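Local coordinates for protein succinate-semialdehyde dehydrogenase (PDB 4ITA) that binds NADPH and probably catalyses the oxidation of succinic semialdehyde to succinate, at residues K268-H273 against A278-K283; M368-K373 against I379-D384; V251-R256 against E282-K287. All blocks are in the same frame, centred on the assembly; numbering follows the deposited sequence.

Contacts 1 and 2 each set a helix on a strand of the seven-stranded mixed sheet of the aldehyde dehydrogenase fold. Contact 3 joins two helices beside that sheet. It opens first along the chain, with helix 245-257. Strand 267-273 follows, then helix 274-289, which serves both contact 1 and contact 3. Contact 2 comes later, on strand 366-372 and helix 375-383. The centres of contacts 1 and 3 lie about 9 Å apart, those of 1 and 2 about 11 Å, and those of 2 and 3 about 17 Å. Strands 267-273 and 366-372 are parallel neighbours. Helices 245-257 and 274-289 lie on one face and helix 375-383 on the other, so this part of the sheet is covered on both faces.

Contact 1 of 3, residues K268-H273 against A278-K283; sequences KRFILH and AEFLEK
Phe280 of helix 274-289 packs against Leu272 and Phe270 of strand 267-273. The interaction across the two segments is apolar. Both methyls of Leu272 close on the same ring atom: CD2 lies 3.5 Å from Phe280 CD2, and CD1 lies 3.7 Å from that carbon. The next ring atom is shared with the other aromatic, for Phe280 CE2 is 3.9 Å from Phe270 CD2. The two rings meet obliquely, and their side chains cross at about a right angle. CG of Phe280 is anti to the backbone N (chi1 -176°), which swings the ring from the helix across to the strand. Leu281 adds a looser touch, its CB 4.3 Å from Leu272 CD1. Val239 of the adjacent strand and Val249 of helix 245-257 also touch the Phe280 side chain. An alanine in place of Phe280 would probably leave both methyls of Leu272 and CD2 of Phe270 without this partner and open a gap between helix and sheet.

The polar interactions lie at the borders. On the outer side of the helix, Lys283 NZ forms a salt bridge of 2.7 Å to Glu279 OE2, one turn earlier, using the anti lone pair of that oxygen. The same ammonium group also pairs with Asp246 of helix 245-257, so it ties the two helices together. At the start of the helix, His273 sits at the N-cap and its ND1 accepts a hydrogen bond from the backbone N-H of Ala275.

The axes of segments 268-273 and 278-283 come within 8.8 Å, their directions 144° apart, so the chain nearly reverses on itself. This is a strand followed by a helix that folds back over its own sheet, as in the alpha/beta layers of the aldehyde dehydrogenase fold.

Contact 2 of 3, residues M368-K373 against I379-D384; sequences MVFTVK and IALAND
Leu381 of helix 375-383 reaches toward Phe370 and Val372 of strand 366-372, and one of its methyls does the touching. Its CB points toward the strand but stays beyond touching distance of it. CG is anti to the backbone N (chi1 180°), which carries the branch straight out from the helix. CG itself also makes no close approach, and the chain then forks. CD1 remains farther off, 4.6 Å from Phe370 CD1. CD2 is the tip that meets the strand. It lies 3.5 Å from Phe370 CB and 3.8 Å from Phe370 CG, so it rests where the ring joins its stem. The approach to the ring is oblique. On the valine side the same methyl is 3.8 Å from Val372 CG1. CD2 thus sits between two residues spaced two apart on the strand, whose CB atoms point to the same face of the sheet.

Strand 366-372 leads into helix 375-383, which leads in turn to the parallel strand 390-394. This is a beta-alpha-beta crossover, and Leu381 is one point where its helix meets its first strand. The crossover passes over strands 267-273 and 235-239, which lie between the two in the sheet.

Both Phe370 and Val372 have neighbours on strand 267-273 as well. Phe370 touches Arg269, and Val372 touches Ile271. Val372 CG1 is anti to the carbonyl carbon (chi1 -63°), a rotation that places this methyl against Leu381 CD2.

Arg269 gives NH1 to the carbonyl O of Leu381 and NH2 to that of Ala382. Its guanidinium group therefore grips two carbonyls at the C-terminal end of the helix, where its positive charge would probably be favourable to the helix dipole.

Contact 3 of 3, residues V251-R256 against E282-K287; sequences VGTVAR and EKLHLK
Thr253 of helix 245-257 meets Leu284 and Lys287 of helix 274-289, and it carries the contact. One residue before it, Gly252 lies on the side facing Leu284. The ring of Phe270 from strand 267-273 also touches Leu284, so this leucine lies between helix and sheet. The two helices pack side by side on one face of the sheet that holds strand 267-273, as a helix layer of the aldehyde dehydrogenase fold.

Thr253 comes next, and its CA lies 6.8 Å from that of Leu284. CB, OG1 and CG2 of its side chain all lie near Lys287. OG1 is 3.4 Å from Lys287 CG and 3.5 Å from Lys287 CB, while CG2 is 3.7 Å from Lys287 CG. OG1 also stands 3.7 Å from Leu284 CD1. The side chains of Thr253 and Lys287 cross at about a right angle. OG1 is beside the backbone N (chi1 -63°), and there it makes its hydrogen bond to the carbonyl O of Val249, one turn back in its own helix.

Further on, Phe288, next after Lys287, touches both Thr253 and Arg256.

The Lys287 chain bends at chi2 (68°), which takes its ammonium end away from the threonine toward Glu250, a long and weak ion pair. Carbon atoms of the lysine and the leucine thus cover a hydroxyl whose polar need is met within its own helix. The two helices are held here by van der Waals contact, with no hydrogen bond between the segments.

Contact 1 of 3, residues K268-H273 against A278-K283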
ATOM      1  N   LYS A 268      -6.353  25.318   7.952  1.00  7.31           N
ATOM      2  CA  LYS A 268      -5.116  26.020   8.294  1.00  7.47           C
ATOM      3  C   LYS A 268      -4.841  27.265   7.443  1.00  7.55           C
ATOM      4  O   LYS A 268      -4.269  28.239   7.932  1.00  8.10           O
ATOM      5  CB  LYS A 268      -3.918  25.057   8.282  1.00  7.28           C
ATOM      6  CG  LYS A 268      -4.101  23.855   9.209  1.00  6.20           C
ATOM      7  CD  LYS A 268      -2.774  23.264   9.688  1.00  7.83           C
ATOM      8  CE  LYS A 268      -2.999  22.138  10.711  1.00  7.46           C
ATOM      9  NZ  LYS A 268      -3.225  20.789  10.089  1.00  7.60           N
ATOM     10  N   ARG A 269      -5.251  27.227   6.180  1.00  6.89           N
ATOM     11  CA  ARG A 269      -5.048  28.344   5.258  1.00  6.38           C
ATOM     12  C   ARG A 269      -6.390  28.774   4.688  1.00  7.24           C
ATOM     13  O   ARG A 269      -7.022  28.033   3.935  1.00  8.41           O
ATOM     14  CB  ARG A 269      -4.075  27.942   4.135  1.00  7.42           C
ATOM     15  CG  ARG A 269      -2.647  27.641   4.637  1.00  7.76           C
ATOM     16  CD  ARG A 269      -1.706  27.141   3.518  1.00  8.65           C
ATOM     17  NE  ARG A 269      -2.323  25.993   2.873  1.00  7.31           N
ATOM     18  CZ  ARG A 269      -2.585  25.875   1.576  1.00  7.51           C
ATOM     19  NH1 ARG A 269      -2.172  26.791   0.699  1.00  9.07           N
ATOM     20  NH2 ARG A 269      -3.237  24.799   1.153  1.00  9.22           N
ATOM     21  N   PHE A 270      -6.823  29.970   5.077  1.00  7.46           N
ATOM     22  CA  PHE A 270      -8.075  30.539   4.612  1.00  6.92           C
ATOM     23  C   PHE A 270      -7.805  31.328   3.348  1.00  7.30           C
ATOM     24  O   PHE A 270      -6.982  32.246   3.348  1.00  8.14           O
ATOM     25  CB  PHE A 270      -8.683  31.428   5.699  1.00  7.09           C
ATOM     26  CG  PHE A 270      -9.205  30.652   6.874  1.00  7.45           C
ATOM     27  CD1 PHE A 270      -8.339  30.136   7.825  1.00  8.62           C
ATOM     28  CD2 PHE A 270     -10.558  30.403   6.999  1.00  8.64           C
ATOM     29  CE1 PHE A 270      -8.825  29.395   8.894  1.00  8.59           C
ATOM     30  CE2 PHE A 270     -11.053  29.669   8.067  1.00  8.97           C
ATOM     31  CZ  PHE A 270     -10.179  29.161   9.014  1.00  8.07           C
ATOM     32  N   ILE A 271      -8.474  30.927   2.272  1.00  6.77           N
ATOM     33  CA  ILE A 271      -8.259  31.499   0.949  1.00  7.77           C
ATOM     34  C   ILE A 271      -9.546  32.187   0.526  1.00  8.38           C
ATOM     35  O   ILE A 271     -10.556  31.542   0.250  1.00  8.40           O
ATOM     36  CB  ILE A 271      -7.812  30.410  -0.039  1.00  6.57           C
ATOM     37  CG1 ILE A 271      -6.460  29.839   0.419  1.00  7.19           C
ATOM     38  CG2 ILE A 271      -7.718  30.977  -1.451  1.00  8.93           C
ATOM     39  CD1 ILE A 271      -6.032  28.568  -0.295  1.00  8.66           C
ATOM     40  N   LEU A 272      -9.513  33.517   0.544  1.00  8.03           N
ATOM     41  CA  LEU A 272     -10.725  34.317   0.441  1.00  7.83           C
ATOM     42  C   LEU A 272     -10.801  35.058  -0.880  1.00  7.13           C
ATOM     43  O   LEU A 272      -9.872  35.787  -1.242  1.00  9.19           O
ATOM     44  CB  LEU A 272     -10.764  35.337   1.584  1.00  8.44           C
ATOM     45  CG  LEU A 272     -10.482  34.781   2.982  1.00  8.75           C
ATOM     46  CD1 LEU A 272     -10.570  35.900   4.017  1.00  8.55           C
ATOM     47  CD2 LEU A 272     -11.441  33.662   3.317  1.00  9.43           C
ATOM     48  N   HIS A 273     -11.907  34.883  -1.600  1.00  8.25           N
ATOM     49  CA  HIS A 273     -12.131  35.688  -2.798  1.00  8.25           C
ATOM     50  C   HIS A 273     -12.203  37.168  -2.412  1.00  8.57           C
ATOM     51  O   HIS A 273     -12.870  37.528  -1.438  1.00  9.90           O
ATOM     52  CB  HIS A 273     -13.421  35.267  -3.504  1.00  8.33           C
ATOM     53  CG  HIS A 273     -13.573  35.867  -4.864  1.00  8.86           C
ATOM     54  ND1 HIS A 273     -13.843  37.204  -5.063  1.00 10.57           N
ATOM     55  CD2 HIS A 273     -13.473  35.314  -6.094  1.00 10.37           C
ATOM     56  CE1 HIS A 273     -13.913  37.447  -6.361  1.00  9.88           C
ATOM     57  NE2 HIS A 273     -13.688  36.317  -7.008  1.00 10.79           N
ATOM     58  N   ALA A 278     -12.956  41.138   2.889  1.00 11.98           N
ATOM     59  CA  ALA A 278     -13.019  42.097   3.990  1.00 12.88           C
ATOM     60  C   ALA A 278     -14.055  41.679   5.027  1.00 11.03           C
ATOM     61  O   ALA A 278     -13.763  41.650   6.225  1.00 11.10           O
ATOM     62  CB  ALA A 278     -13.310  43.500   3.470  1.00 13.01           C
ATOM     63  N   GLU A 279     -15.256  41.342   4.567  1.00 11.50           N
ATOM     64  CA  GLU A 279     -16.332  40.936   5.464  1.00 11.77           C
ATOM     65  C   GLU A 279     -16.002  39.628   6.183  1.00 11.70           C
ATOM     66  O   GLU A 279     -16.159  39.518   7.401  1.00 10.98           O
ATOM     67  CB  GLU A 279     -17.657  40.795   4.711  1.00 11.52           C
ATOM     68  CG  GLU A 279     -18.802  40.336   5.598  1.00 14.23           C
ATOM     69  CD  GLU A 279     -20.117  40.193   4.859  1.00 15.92           C
ATOM     70  OE1 GLU A 279     -20.190  40.619   3.688  1.00 16.31           O
ATOM     71  OE2 GLU A 279     -21.071  39.645   5.453  1.00 16.79           O
ATOM     72  N   PHE A 280     -15.540  38.634   5.430  1.00 10.91           N
ATOM     73  CA  PHE A 280     -15.203  37.356   6.037  1.00  9.38           C
ATOM     74  C   PHE A 280     -14.085  37.511   7.075  1.00  8.21           C
ATOM     75  O   PHE A 280     -14.185  36.969   8.178  1.00  9.13           O
ATOM     76  CB  PHE A 280     -14.817  36.312   4.977  1.00 10.46           C
ATOM     77  CG  PHE A 280     -14.553  34.937   5.556  1.00  9.38           C
ATOM     78  CD1 PHE A 280     -15.545  33.968   5.570  1.00  9.87           C
ATOM     79  CD2 PHE A 280     -13.314  34.628   6.105  1.00  8.61           C
ATOM     80  CE1 PHE A 280     -15.300  32.713   6.121  1.00  9.13           C
ATOM     81  CE2 PHE A 280     -13.065  33.380   6.651  1.00  9.53           C
ATOM     82  CZ  PHE A 280     -14.063  32.425   6.660  1.00  9.06           C
ATOM     83  N   LEU A 281     -13.029  38.237   6.729  1.00 10.06           N
ATOM     84  CA  LEU A 281     -11.895  38.364   7.638  1.00 10.06           C
ATOM     85  C   LEU A 281     -12.273  39.098   8.922  1.00 10.16           C
ATOM     86  O   LEU A 281     -11.821  38.721  10.006  1.00 10.37           O
ATOM     87  CB  LEU A 281     -10.712  39.049   6.955  1.00 10.43           C
ATOM     88  CG  LEU A 281      -9.445  39.174   7.807  1.00 10.87           C
ATOM     89  CD1 LEU A 281      -9.017  37.816   8.368  1.00 13.60           C
ATOM     90  CD2 LEU A 281      -8.322  39.805   7.000  1.00 12.59           C
ATOM     91  N   GLU A 282     -13.088  40.145   8.809  1.00  9.93           N
ATOM     92  CA  GLU A 282     -13.529  40.853  10.011  1.00 11.05           C
ATOM     93  C   GLU A 282     -14.309  39.908  10.914  1.00  9.63           C
ATOM     94  O   GLU A 282     -14.096  39.865  12.126  1.00  9.86           O
ATOM     95  CB  GLU A 282     -14.388  42.080   9.666  1.00 14.11           C
ATOM     96  CG  GLU A 282     -15.100  42.670  10.897  1.00 14.24           C
ATOM     97  CD  GLU A 282     -15.784  44.007  10.646  1.00 22.34           C
ATOM     98  OE1 GLU A 282     -15.072  45.015  10.486  1.00 18.56           O
ATOM     99  OE2 GLU A 282     -17.037  44.056  10.638  1.00 22.79           O
ATOM    100  N   LYS A 283     -15.219  39.149  10.316  1.00  9.72           N
ATOM    101  CA  LYS A 283     -16.040  38.210  11.068  1.00  9.92           C
ATOM    102  C   LYS A 283     -15.216  37.071  11.675  1.00  9.24           C
ATOM    103  O   LYS A 283     -15.508  36.615  12.784  1.00  9.72           O
ATOM    104  CB  LYS A 283     -17.200  37.694  10.209  1.00  9.62           C
ATOM    105  CG  LYS A 283     -18.248  38.776   9.962  1.00 12.57           C
ATOM    106  CD  LYS A 283     -19.385  38.321   9.062  1.00 13.14           C
ATOM    107  CE  LYS A 283     -20.511  39.349   9.082  1.00 11.58           C
ATOM    108  NZ  LYS A 283     -21.570  39.044   8.085  1.00 15.67           N
TER

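Contact 2 of 3, residues M368-K373 against I379-D384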
ATOM      1  N   MET A 368      -3.612  31.167   8.782  1.00  7.11           N
ATOM      2  CA  MET A 368      -3.008  32.001   7.740  1.00  7.84           C
ATOM      3  C   MET A 368      -4.114  32.428   6.779  1.00  9.07           C
ATOM      4  O   MET A 368      -4.941  31.604   6.387  1.00  8.57           O
ATOM      5  CB  MET A 368      -1.908  31.240   6.977  1.00  8.66           C
ATOM      6  CG  MET A 368      -0.669  30.874   7.796  1.00  8.94           C
ATOM      7  SD  MET A 368       0.717  30.113   6.852  1.00  9.89           S
ATOM      8  CE  MET A 368       0.302  28.358   6.991  1.00 10.18           C
ATOM      9  N   VAL A 369      -4.151  33.706   6.405  1.00  8.20           N
ATOM     10  CA  VAL A 369      -5.215  34.208   5.535  1.00  8.25           C
ATOM     11  C   VAL A 369      -4.629  34.788   4.255  1.00  8.29           C
ATOM     12  O   VAL A 369      -3.609  35.479   4.286  1.00 10.18           O
ATOM     13  CB  VAL A 369      -6.077  35.269   6.257  1.00  8.96           C
ATOM     14  CG1 VAL A 369      -7.219  35.745   5.362  1.00 11.01           C
ATOM     15  CG2 VAL A 369      -6.630  34.698   7.555  1.00 10.20           C
ATOM     16  N   PHE A 370      -5.282  34.482   3.138  1.00  8.34           N
ATOM     17  CA  PHE A 370      -4.864  34.924   1.814  1.00  9.12           C
ATOM     18  C   PHE A 370      -6.059  35.462   1.051  1.00  8.47           C
ATOM     19  O   PHE A 370      -7.191  35.049   1.291  1.00  9.79           O
ATOM     20  CB  PHE A 370      -4.303  33.736   1.032  1.00  9.59           C
ATOM     21  CG  PHE A 370      -3.228  32.997   1.758  1.00  8.53           C
ATOM     22  CD1 PHE A 370      -1.898  33.340   1.585  1.00  9.77           C
ATOM     23  CD2 PHE A 370      -3.548  31.967   2.637  1.00  8.40           C
ATOM     24  CE1 PHE A 370      -0.903  32.663   2.264  1.00 10.74           C
ATOM     25  CE2 PHE A 370      -2.559  31.292   3.328  1.00  9.66           C
ATOM     26  CZ  PHE A 370      -1.235  31.638   3.144  1.00  9.24           C
ATOM     27  N   THR A 371      -5.801  36.373   0.114  1.00 10.41           N
ATOM     28  CA  THR A 371      -6.849  36.857  -0.779  1.00 10.82           C
ATOM     29  C   THR A 371      -6.523  36.467  -2.218  1.00 11.14           C
ATOM     30  O   THR A 371      -5.363  36.533  -2.638  1.00 13.69           O
ATOM     31  CB  THR A 371      -7.026  38.384  -0.665  1.00 12.57           C
ATOM     32  OG1 THR A 371      -7.374  38.728   0.683  1.00 15.59           O
ATOM     33  CG2 THR A 371      -8.122  38.881  -1.585  1.00 15.91           C
ATOM     34  N   VAL A 372      -7.542  36.038  -2.960  1.00  9.01           N
ATOM     35  CA  VAL A 372      -7.374  35.667  -4.365  1.00 11.52           C
ATOM     36  C   VAL A 372      -8.433  36.343  -5.235  1.00 11.22           C
ATOM     37  O   VAL A 372      -9.456  36.805  -4.731  1.00 10.76           O
ATOM     38  CB  VAL A 372      -7.388  34.131  -4.569  1.00 10.80           C
ATOM     39  CG1 VAL A 372      -6.214  33.484  -3.844  1.00 12.57           C
ATOM     40  CG2 VAL A 372      -8.691  33.541  -4.083  1.00  9.34           C
ATOM     41  N   LYS A 373      -8.183  36.386  -6.542  1.00 11.57           N
ATOM     42  CA  LYS A 373      -9.026  37.147  -7.461  1.00 12.54           C
ATOM     43  C   LYS A 373     -10.008  36.307  -8.263  1.00 11.74           C
ATOM     44  O   LYS A 373     -10.999  36.827  -8.780  1.00 14.06           O
ATOM     45  CB  LYS A 373      -8.163  37.937  -8.446  1.00 16.09           C
ATOM     46  CG  LYS A 373      -7.475  39.145  -7.862  1.00 25.74           C
ATOM     47  CD  LYS A 373      -6.662  39.848  -8.934  1.00 32.12           C
ATOM     48  CE  LYS A 373      -5.758  40.912  -8.336  1.00 37.36           C
ATOM     49  NZ  LYS A 373      -6.537  41.933  -7.587  1.00 34.45           N
ATOM     50  N   ILE A 379      -7.420  27.774  -6.656  1.00  9.15           N
ATOM     51  CA  ILE A 379      -6.987  26.389  -6.764  1.00 11.30           C
ATOM     52  C   ILE A 379      -5.461  26.282  -6.742  1.00 10.07           C
ATOM     53  O   ILE A 379      -4.894  25.435  -6.047  1.00 10.43           O
ATOM     54  CB  ILE A 379      -7.603  25.734  -8.020  1.00 11.16           C
ATOM     55  CG1 ILE A 379      -9.117  25.608  -7.825  1.00 12.73           C
ATOM     56  CG2 ILE A 379      -6.962  24.375  -8.295  1.00 12.89           C
ATOM     57  CD1 ILE A 379      -9.898  25.296  -9.087  1.00 16.46           C
ATOM     58  N   ALA A 380      -4.784  27.155  -7.479  1.00  9.88           N
ATOM     59  CA  ALA A 380      -3.328  27.140  -7.485  1.00 10.11           C
ATOM     60  C   ALA A 380      -2.762  27.350  -6.081  1.00  9.85           C
ATOM     61  O   ALA A 380      -1.837  26.652  -5.657  1.00 10.37           O
ATOM     62  CB  ALA A 380      -2.782  28.189  -8.450  1.00 11.83           C
ATOM     63  N   LEU A 381      -3.308  28.322  -5.354  1.00  8.67           N
ATOM     64  CA  LEU A 381      -2.803  28.611  -4.024  1.00  9.26           C
ATOM     65  C   LEU A 381      -3.136  27.472  -3.071  1.00  9.25           C
ATOM     66  O   LEU A 381      -2.308  27.069  -2.249  1.00  9.19           O
ATOM     67  CB  LEU A 381      -3.372  29.937  -3.509  1.00 10.84           C
ATOM     68  CG  LEU A 381      -2.937  30.372  -2.111  1.00 11.05           C
ATOM     69  CD1 LEU A 381      -1.428  30.455  -2.025  1.00 14.44           C
ATOM     70  CD2 LEU A 381      -3.555  31.713  -1.782  1.00 12.97           C
ATOM     71  N   ALA A 382      -4.351  26.951  -3.189  1.00  8.69           N
ATOM     72  CA  ALA A 382      -4.780  25.835  -2.347  1.00  8.28           C
ATOM     73  C   ALA A 382      -3.845  24.637  -2.472  1.00  8.44           C
ATOM     74  O   ALA A 382      -3.556  23.952  -1.485  1.00  9.37           O
ATOM     75  CB  ALA A 382      -6.200  25.433  -2.680  1.00  8.74           C
ATOM     76  N   ASN A 383      -3.363  24.393  -3.685  1.00  8.60           N
ATOM     77  CA  ASN A 383      -2.518  23.233  -3.952  1.00  8.77           C
ATOM     78  C   ASN A 383      -1.022  23.486  -3.767  1.00  9.48           C
ATOM     79  O   ASN A 383      -0.226  22.556  -3.864  1.00  9.07           O
ATOM     80  CB  ASN A 383      -2.751  22.715  -5.375  1.00  9.12           C
ATOM     81  CG  ASN A 383      -4.120  22.107  -5.564  1.00  9.05           C
ATOM     82  OD1 ASN A 383      -4.761  21.683  -4.603  1.00 10.03           O
ATOM     83  ND2 ASN A 383      -4.570  22.039  -6.814  1.00 10.38           N
ATOM     84  N   ASP A 384      -0.645  24.735  -3.500  1.00  9.91           N
ATOM     85  CA  ASP A 384       0.763  25.131  -3.462  1.00 11.17           C
ATOM     86  C   ASP A 384       1.397  24.820  -2.105  1.00 12.53           C
ATOM     87  O   ASP A 384       1.902  25.710  -1.411  1.00 14.09           O
ATOM     88  CB  ASP A 384       0.904  26.619  -3.816  1.00 12.88           C
ATOM     89  CG  ASP A 384       2.345  27.028  -4.058  1.00 17.47           C
ATOM     90  OD1 ASP A 384       3.145  26.167  -4.474  1.00 19.08           O
ATOM     91  OD2 ASP A 384       2.672  28.210  -3.821  1.00 22.76           O
TER

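Contact 3 of 3, residues V251-R256 against E282-K287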
ATOM      1  N   VAL A 251     -18.235  27.877  10.885  1.00  8.39           N
ATOM      2  CA  VAL A 251     -17.666  26.562  10.641  1.00  9.12           C
ATOM      3  C   VAL A 251     -16.141  26.632  10.507  1.00  7.41           C
ATOM      4  O   VAL A 251     -15.433  25.791  11.056  1.00  8.49           O
ATOM      5  CB  VAL A 251     -18.323  25.907   9.409  1.00  7.49           C
ATOM      6  CG1 VAL A 251     -17.587  24.641   9.013  1.00  9.32           C
ATOM      7  CG2 VAL A 251     -19.804  25.608   9.700  1.00  9.43           C
ATOM      8  N   GLY A 252     -15.638  27.651   9.814  1.00  7.28           N
ATOM      9  CA  GLY A 252     -14.205  27.833   9.683  1.00  7.55           C
ATOM     10  C   GLY A 252     -13.498  28.038  11.004  1.00  8.59           C
ATOM     11  O   GLY A 252     -12.379  27.565  11.204  1.00  7.55           O
ATOM     12  N   THR A 253     -14.150  28.758  11.910  1.00  8.23           N
ATOM     13  CA  THR A 253     -13.588  28.976  13.234  1.00  9.46           C
ATOM     14  C   THR A 253     -13.475  27.654  13.982  1.00  7.72           C
ATOM     15  O   THR A 253     -12.430  27.366  14.571  1.00  8.15           O
ATOM     16  CB  THR A 253     -14.407  29.997  14.038  1.00  8.26           C
ATOM     17  OG1 THR A 253     -14.348  31.263  13.365  1.00  9.50           O
ATOM     18  CG2 THR A 253     -13.848  30.144  15.448  1.00 10.27           C
ATOM     19  N   VAL A 254     -14.527  26.840  13.938  1.00  8.25           N
ATOM     20  CA  VAL A 254     -14.464  25.513  14.538  1.00  9.38           C
ATOM     21  C   VAL A 254     -13.361  24.685  13.880  1.00  9.14           C
ATOM     22  O   VAL A 254     -12.559  24.053  14.566  1.00  8.34           O
ATOM     23  CB  VAL A 254     -15.809  24.763  14.441  1.00 10.27           C
ATOM     24  CG1 VAL A 254     -15.659  23.321  14.952  1.00 11.21           C
ATOM     25  CG2 VAL A 254     -16.875  25.499  15.233  1.00 10.67           C
ATOM     26  N   ALA A 255     -13.310  24.707  12.552  1.00  7.89           N
ATOM     27  CA  ALA A 255     -12.338  23.884  11.836  1.00  8.59           C
ATOM     28  C   ALA A 255     -10.883  24.232  12.188  1.00  9.30           C
ATOM     29  O   ALA A 255     -10.050  23.341  12.313  1.00  9.30           O
ATOM     30  CB  ALA A 255     -12.576  23.966  10.349  1.00  7.85           C
ATOM     31  N   ARG A 256     -10.570  25.511  12.377  1.00  7.03           N
ATOM     32  CA  ARG A 256      -9.209  25.880  12.757  1.00  6.86           C
ATOM     33  C   ARG A 256      -8.920  25.631  14.236  1.00  7.07           C
ATOM     34  O   ARG A 256      -7.808  25.238  14.593  1.00  8.18           O
ATOM     35  CB  ARG A 256      -8.902  27.343  12.394  1.00  7.55           C
ATOM     36  CG  ARG A 256      -7.601  27.909  13.003  1.00  7.77           C
ATOM     37  CD  ARG A 256      -6.309  27.407  12.330  1.00  7.25           C
ATOM     38  NE  ARG A 256      -5.902  26.072  12.786  1.00  7.11           N
ATOM     39  CZ  ARG A 256      -4.704  25.529  12.566  1.00  7.14           C
ATOM     40  NH1 ARG A 256      -4.440  24.310  13.016  1.00  7.34           N
ATOM     41  NH2 ARG A 256      -3.767  26.191  11.905  1.00  6.93           N
ATOM     42  N   GLU A 282     -13.088  40.145   8.809  1.00  9.93           N
ATOM     43  CA  GLU A 282     -13.529  40.853  10.011  1.00 11.05           C
ATOM     44  C   GLU A 282     -14.309  39.908  10.914  1.00  9.63           C
ATOM     45  O   GLU A 282     -14.096  39.865  12.126  1.00  9.86           O
ATOM     46  CB  GLU A 282     -14.388  42.080   9.666  1.00 14.11           C
ATOM     47  CG  GLU A 282     -15.100  42.670  10.897  1.00 14.24           C
ATOM     48  CD  GLU A 282     -15.784  44.007  10.646  1.00 22.34           C
ATOM     49  OE1 GLU A 282     -15.072  45.015  10.486  1.00 18.56           O
ATOM     50  OE2 GLU A 282     -17.037  44.056  10.638  1.00 22.79           O
ATOM     51  N   LYS A 283     -15.219  39.149  10.316  1.00  9.72           N
ATOM     52  CA  LYS A 283     -16.040  38.210  11.068  1.00  9.92           C
ATOM     53  C   LYS A 283     -15.216  37.071  11.675  1.00  9.24           C
ATOM     54  O   LYS A 283     -15.508  36.615  12.784  1.00  9.72           O
ATOM     55  CB  LYS A 283     -17.200  37.694  10.209  1.00  9.62           C
ATOM     56  CG  LYS A 283     -18.248  38.776   9.962  1.00 12.57           C
ATOM     57  CD  LYS A 283     -19.385  38.321   9.062  1.00 13.14           C
ATOM     58  CE  LYS A 283     -20.511  39.349   9.082  1.00 11.58           C
ATOM     59  NZ  LYS A 283     -21.570  39.044   8.085  1.00 15.67           N
ATOM     60  N   LEU A 284     -14.174  36.634  10.969  1.00  9.16           N
ATOM     61  CA  LEU A 284     -13.299  35.581  11.485  1.00 10.14           C
ATOM     62  C   LEU A 284     -12.511  36.114  12.681  1.00  9.26           C
ATOM     63  O   LEU A 284     -12.375  35.451  13.713  1.00  9.27           O
ATOM     64  CB  LEU A 284     -12.338  35.115  10.389  1.00 10.04           C
ATOM     65  CG  LEU A 284     -11.516  33.870  10.729  1.00  9.45           C
ATOM     66  CD1 LEU A 284     -12.382  32.630  10.608  1.00 12.20           C
ATOM     67  CD2 LEU A 284     -10.283  33.773   9.839  1.00 10.84           C
ATOM     68  N   HIS A 285     -11.993  37.327  12.521  1.00  9.23           N
ATOM     69  CA  HIS A 285     -11.295  38.054  13.574  1.00  8.65           C
ATOM     70  C   HIS A 285     -12.167  38.137  14.832  1.00  8.78           C
ATOM     71  O   HIS A 285     -11.737  37.778  15.925  1.00  8.73           O
ATOM     72  CB  HIS A 285     -10.966  39.454  13.039  1.00 10.31           C
ATOM     73  CG  HIS A 285     -10.115  40.289  13.943  1.00  8.91           C
ATOM     74  ND1 HIS A 285      -9.706  41.557  13.595  1.00 11.54           N
ATOM     75  CD2 HIS A 285      -9.594  40.050  15.170  1.00 10.52           C
ATOM     76  CE1 HIS A 285      -8.970  42.063  14.566  1.00 10.88           C
ATOM     77  NE2 HIS A 285      -8.888  41.169  15.536  1.00  9.20           N
ATOM     78  N   LEU A 286     -13.408  38.585  14.668  1.00  8.16           N
ATOM     79  CA  LEU A 286     -14.345  38.683  15.784  1.00  8.32           C
ATOM     80  C   LEU A 286     -14.613  37.334  16.457  1.00  9.07           C
ATOM     81  O   LEU A 286     -14.642  37.242  17.684  1.00  9.72           O
ATOM     82  CB  LEU A 286     -15.654  39.309  15.297  1.00  8.85           C
ATOM     83  CG  LEU A 286     -15.536  40.775  14.860  1.00  9.78           C
ATOM     84  CD1 LEU A 286     -16.773  41.191  14.070  1.00 11.42           C
ATOM     85  CD2 LEU A 286     -15.340  41.682  16.064  1.00 11.30           C
ATOM     86  N   LYS A 287     -14.803  36.287  15.658  1.00  8.78           N
ATOM     87  CA  LYS A 287     -15.100  34.975  16.224  1.00  8.88           C
ATOM     88  C   LYS A 287     -13.902  34.436  17.014  1.00  9.48           C
ATOM     89  O   LYS A 287     -14.052  33.929  18.127  1.00 10.12           O
ATOM     90  CB  LYS A 287     -15.526  33.997  15.123  1.00 12.01           C
ATOM     91  CG  LYS A 287     -16.388  32.844  15.617  1.00 16.05           C
ATOM     92  CD  LYS A 287     -17.756  33.340  16.077  1.00 20.74           C
ATOM     93  CE  LYS A 287     -18.496  32.281  16.885  1.00 26.61           C
ATOM     94  NZ  LYS A 287     -19.705  32.836  17.568  1.00 27.65           N
TER